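Putative succinylglutamate desuccinylase / aspartoacylase (Shewanella amazonensis, PDB 3FMC) is a putative zinc-dependent hydrolase of the succinylglutamate desuccinylase/aspartoacylase family, probably acting on ester or amide bonds. Local coordinates at residues N41-G44 with A45-Q48; N81-G85 with E86-G90. All coordinates share one frame; numbering follows the deposited sequence.

Interaction 1: N41-G44 with A45-Q48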
loop_
_atom_site.group_PDB
_atom_site.type_symbol
_atom_site.label_atom_id
_atom_site.label_comp_id
_atom_site.label_asym_id
_atom_site.label_seq_id
_atom_site.Cartn_x
_atom_site.Cartn_y
_atom_site.Cartn_z
ATOM N N ASN C 41 3.558 16.598 13.176
ATOM C CA ASN C 41 3.660 15.227 12.576
ATOM C C ASN C 41 2.346 14.442 12.693
ATOM O O ASN C 41 2.337 13.197 12.869
ATOM C CB ASN C 41 4.869 14.494 13.237
ATOM C CG ASN C 41 5.527 13.383 12.384
ATOM O OD1 ASN C 41 6.409 12.671 12.903
ATOM N ND2 ASN C 41 5.167 13.256 11.105
ATOM N N VAL C 42 1.228 15.175 12.640
ATOM C CA VAL C 42 -0.088 14.545 12.558
ATOM C C VAL C 42 -0.131 13.779 11.227
ATOM O O VAL C 42 -0.690 12.661 11.141
ATOM C CB VAL C 42 -1.253 15.570 12.752
ATOM C CG1 VAL C 42 -2.631 14.968 12.334
ATOM C CG2 VAL C 42 -1.371 15.994 14.250
ATOM N N HIS C 43 0.443 14.379 10.175
ATOM C CA HIS C 43 0.675 13.672 8.896
ATOM C C HIS C 43 2.054 13.014 8.996
ATOM O O HIS C 43 3.098 13.698 9.160
ATOM C CB HIS C 43 0.592 14.579 7.687
ATOM C CG HIS C 43 -0.779 15.046 7.365
ATOM N ND1 HIS C 43 -1.048 16.354 7.068
ATOM C CD2 HIS C 43 -1.967 14.392 7.298
ATOM C CE1 HIS C 43 -2.332 16.489 6.781
ATOM N NE2 HIS C 43 -2.921 15.316 6.941
ATOM N N GLY C 44 2.059 11.679 8.981
ATOM C CA GLY C 44 3.275 10.870 9.249
ATOM C C GLY C 44 4.567 11.212 8.499
ATOM O O GLY C 44 5.662 11.080 9.032
ATOM N N ALA C 45 4.458 11.570 7.223
ATOM C CA ALA C 45 5.632 11.917 6.400
ATOM C C ALA C 45 6.191 13.296 6.718
ATOM O O ALA C 45 7.303 13.596 6.312
ATOM C CB ALA C 45 5.293 11.887 4.920
ATOM N N GLU C 46 5.434 14.099 7.460
ATOM C CA GLU C 46 5.764 15.528 7.679
ATOM C C GLU C 46 6.603 15.697 8.924
ATOM O O GLU C 46 6.222 16.387 9.848
ATOM C CB GLU C 46 4.452 16.339 7.675
ATOM C CG GLU C 46 3.675 16.182 6.328
ATOM C CD GLU C 46 2.420 16.965 6.237
ATOM O OE1 GLU C 46 2.123 17.765 7.186
ATOM O OE2 GLU C 46 1.709 16.830 5.178
ATOM N N VAL C 47 7.775 15.072 8.890
ATOM C CA VAL C 47 8.613 14.913 10.067
ATOM C C VAL C 47 9.407 16.150 10.474
ATOM O O VAL C 47 9.854 16.223 11.589
ATOM C CB VAL C 47 9.527 13.652 9.947
ATOM C CG1 VAL C 47 8.648 12.342 9.898
ATOM C CG2 VAL C 47 10.494 13.716 8.748
ATOM N N GLN C 48 9.566 17.136 9.587
ATOM C CA GLN C 48 10.371 18.305 9.951
ATOM C C GLN C 48 9.834 19.050 11.174
ATOM O O GLN C 48 10.593 19.689 11.919
ATOM C CB GLN C 48 10.509 19.222 8.726
ATOM C CG GLN C 48 11.264 20.567 9.007
ATOM C CD GLN C 48 12.735 20.429 9.134
ATOM O OE1 GLN C 48 13.275 19.362 9.444
ATOM N NE2 GLN C 48 13.423 21.538 8.935
HETATM O O HOH W 1 5.227 18.276 11.307
HETATM O O HOH W 2 1.878 17.017 10.093
#
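The side chains of H43 and E46, the first and last residues of a type I beta turn, lie side by side and point the same way. Backbone bonding closes the turn: E46 N donates to H43 O at 2.9 Å. N41 braces it with its amide, ND2 giving one hydrogen bond to H43 O at 2.9 Å and one to G44 O at 3.0 Å, both acceptors lying near the amide plane. N41 ND2 and E46 N reach H43 O from opposite faces of its carbonyl plane, gripping it twice. N50 bonds N41 OD1, fixing the amide flip.

Among the side-chain ends, H43 ND1 makes a weak hydrogen bond of 3.5 Å to E46 OE1, which lies in the ring plane at its edge, while the ring and carboxylate planes stand 68° apart. Extended beyond CG (chi2 -178°), E46 brings CD to 3.3 Å from H43 CB. Stronger partners lie outside: N99 OD1 for H43 NE2, T173 N for E46 OE1. A water links H43 N to E46 OE1.

In van der Waals contact, V47 CG1 lies 3.4 Å from G44 O. A sulfate, probably from the crystallisation liquor, lies about 3 Å from the H43 side chain. The H-x-x-E spacing is that of the zinc-binding motif of M14-type hydrolases; with H172, the pair appears to turn donor atoms toward one point, consistent with a metal-free zinc site.

Interaction 2: N81-G85 with E86-G90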
loop_
_atom_site.group_PDB
_atom_site.type_symbol
_atom_site.label_atom_id
_atom_site.label_comp_id
_atom_site.label_asym_id
_atom_site.label_seq_id
_atom_site.Cartn_x
_atom_site.Cartn_y
_atom_site.Cartn_z
ATOM N N ASN C 81 4.545 5.704 11.762
ATOM C CA ASN C 81 5.202 4.416 11.663
ATOM C C ASN C 81 4.813 3.580 10.418
ATOM O O ASN C 81 5.343 2.494 10.160
ATOM C CB ASN C 81 4.931 3.637 12.931
ATOM C CG ASN C 81 5.676 4.185 14.132
ATOM O OD1 ASN C 81 6.779 4.733 13.988
ATOM N ND2 ASN C 81 5.111 3.986 15.320
ATOM N N GLN C 82 3.928 4.132 9.626
ATOM C CA GLN C 82 3.383 3.427 8.461
ATOM C C GLN C 82 4.182 3.630 7.195
ATOM O O GLN C 82 4.170 4.720 6.593
ATOM C CB GLN C 82 1.941 3.902 8.241
ATOM C CG GLN C 82 1.135 3.111 7.185
ATOM C CD GLN C 82 0.567 1.808 7.660
ATOM O OE1 GLN C 82 0.626 1.455 8.866
ATOM N NE2 GLN C 82 -0.069 1.071 6.703
ATOM N N LYS C 83 4.831 2.570 6.750
ATOM C CA LYS C 83 5.621 2.603 5.526
ATOM C C LYS C 83 4.935 1.844 4.381
ATOM O O LYS C 83 4.177 0.890 4.608
ATOM C CB LYS C 83 6.978 1.985 5.760
ATOM C CG LYS C 83 7.842 2.757 6.727
ATOM C CD LYS C 83 8.238 4.089 6.087
ATOM C CE LYS C 83 9.430 4.702 6.753
ATOM N NZ LYS C 83 9.331 6.144 6.672
ATOM N N SER C 84 5.196 2.329 3.164
ATOM C CA SER C 84 4.809 1.671 1.931
ATOM C C SER C 84 5.928 1.955 0.950
ATOM O O SER C 84 6.124 3.113 0.565
ATOM C CB SER C 84 3.490 2.219 1.419
ATOM O OG SER C 84 3.131 1.588 0.203
ATOM N N GLY C 85 6.686 0.949 0.554
ATOM C CA GLY C 85 7.889 1.247 -0.219
ATOM C C GLY C 85 8.808 2.107 0.657
ATOM O O GLY C 85 8.756 2.029 1.894
ATOM N N GLU C 86 9.575 2.986 0.035
ATOM C CA GLU C 86 10.552 3.847 0.731
ATOM C C GLU C 86 9.928 5.222 0.998
ATOM O O GLU C 86 10.509 6.258 0.665
ATOM C CB GLU C 86 11.761 3.999 -0.159
ATOM C CG GLU C 86 12.346 2.618 -0.546
ATOM C CD GLU C 86 12.893 2.557 -1.955
ATOM O OE1 GLU C 86 13.350 3.616 -2.428
ATOM O OE2 GLU C 86 12.887 1.446 -2.586
ATOM N N PHE C 87 8.717 5.207 1.515
ATOM C CA PHE C 87 7.907 6.400 1.750
ATOM C C PHE C 87 6.998 6.116 2.945
ATOM O O PHE C 87 6.605 4.959 3.213
ATOM C CB PHE C 87 7.039 6.613 0.494
ATOM C CG PHE C 87 6.042 7.760 0.571
ATOM C CD1 PHE C 87 6.478 9.097 0.469
ATOM C CD2 PHE C 87 4.634 7.501 0.664
ATOM C CE1 PHE C 87 5.551 10.138 0.536
ATOM C CE2 PHE C 87 3.705 8.552 0.730
ATOM C CZ PHE C 87 4.159 9.862 0.668
ATOM N N THR C 88 6.660 7.156 3.666
ATOM C CA THR C 88 5.761 7.064 4.811
ATOM C C THR C 88 4.354 7.298 4.272
ATOM O O THR C 88 4.061 8.354 3.700
ATOM C CB THR C 88 6.087 8.115 5.904
ATOM O OG1 THR C 88 7.483 8.088 6.234
ATOM C CG2 THR C 88 5.272 7.862 7.131
ATOM N N LEU C 89 3.487 6.294 4.435
ATOM C CA LEU C 89 2.060 6.382 4.017
ATOM C C LEU C 89 1.343 6.900 5.272
ATOM O O LEU C 89 0.648 6.169 5.979
ATOM C CB LEU C 89 1.557 5.011 3.536
ATOM C CG LEU C 89 0.179 5.057 2.903
ATOM C CD1 LEU C 89 0.300 5.690 1.505
ATOM C CD2 LEU C 89 -0.391 3.625 2.828
ATOM N N GLY C 90 1.533 8.208 5.516
ATOM C CA GLY C 90 1.230 8.813 6.780
ATOM C C GLY C 90 0.132 9.833 6.783
ATOM O O GLY C 90 -0.188 10.362 7.841
#
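K83 and T88 form a single antiparallel bridge, a non-hydrogen-bonded pair with their CA atoms 4.5 Å apart, where the chain doubles back in a hairpin-like loop whose arms, 82-85 and 86-89, run 140° apart. The evidence is two backbone bonds flanking the pair: S84 N to F87 O at 3.0 Å, almost straight at the hydrogen (173°), and L89 N to Q82 O at 2.8 Å. T88 CA adds a CA-H...O contact to Q82 O, and K83 CA one to F87 O. The bend passes through G85, whose phi is positive.

The side-chain hydrogen bond between the arms comes from K83. A bend at chi2 (-68°) brings CD to 3.4 Å from F87 O, and a second bend at chi4 turns the ammonium to T88, where NZ donates to OG1 at 2.7 Å. T88 OG1 is also bonded to E247 OE2, and K83 NZ to S349 OG and S351 OG of the second subunit, so the lysine ties the loop to a neighbouring chain as well. A methionine in place of K83 would probably leave T88 OG1 without its cross-loop donor and the two serines of the second subunit without their shared ammonium. The T88 methyl CG2 rests against Q82 O. S84 CB and L89 CB pack at 4.0 Å, and Q82 and L89 lie alongside each other, pointing the same way, with Q82 CG 3.3 Å from L89 O.

The loop thus meets two neighbouring subunits: S84 OG bonds S84 OG of the second subunit, and F87 packs on that subunit's F87, while Q82 packs on Q82 of the third subunit. The returning arm ends in an inverse gamma turn centred on L89, across which G90 N makes a weak 3.1 Å bond to T88 O.

From the N terminus, the chain leaves strand 36-40, closes interaction 1 as a tight turn within 41-48, and enters helix 48-60. Interaction 2 comes later, after helix 77-80, and doubles back within 81-90 on the way to helix 111-118. The two are in series, neither nested nor crossed, yet their centres lie only 11 Å apart and their loops touch. G44 N is probably hydrogen-bonded to G90 O at 2.8 Å, and T88 CG2 packs on G44 C. The loop holding E247 meets both, through the backbone of A45 and the hydroxyl of T88. Together they join the presumed metal-site loop to the loop that meets two neighbouring subunits.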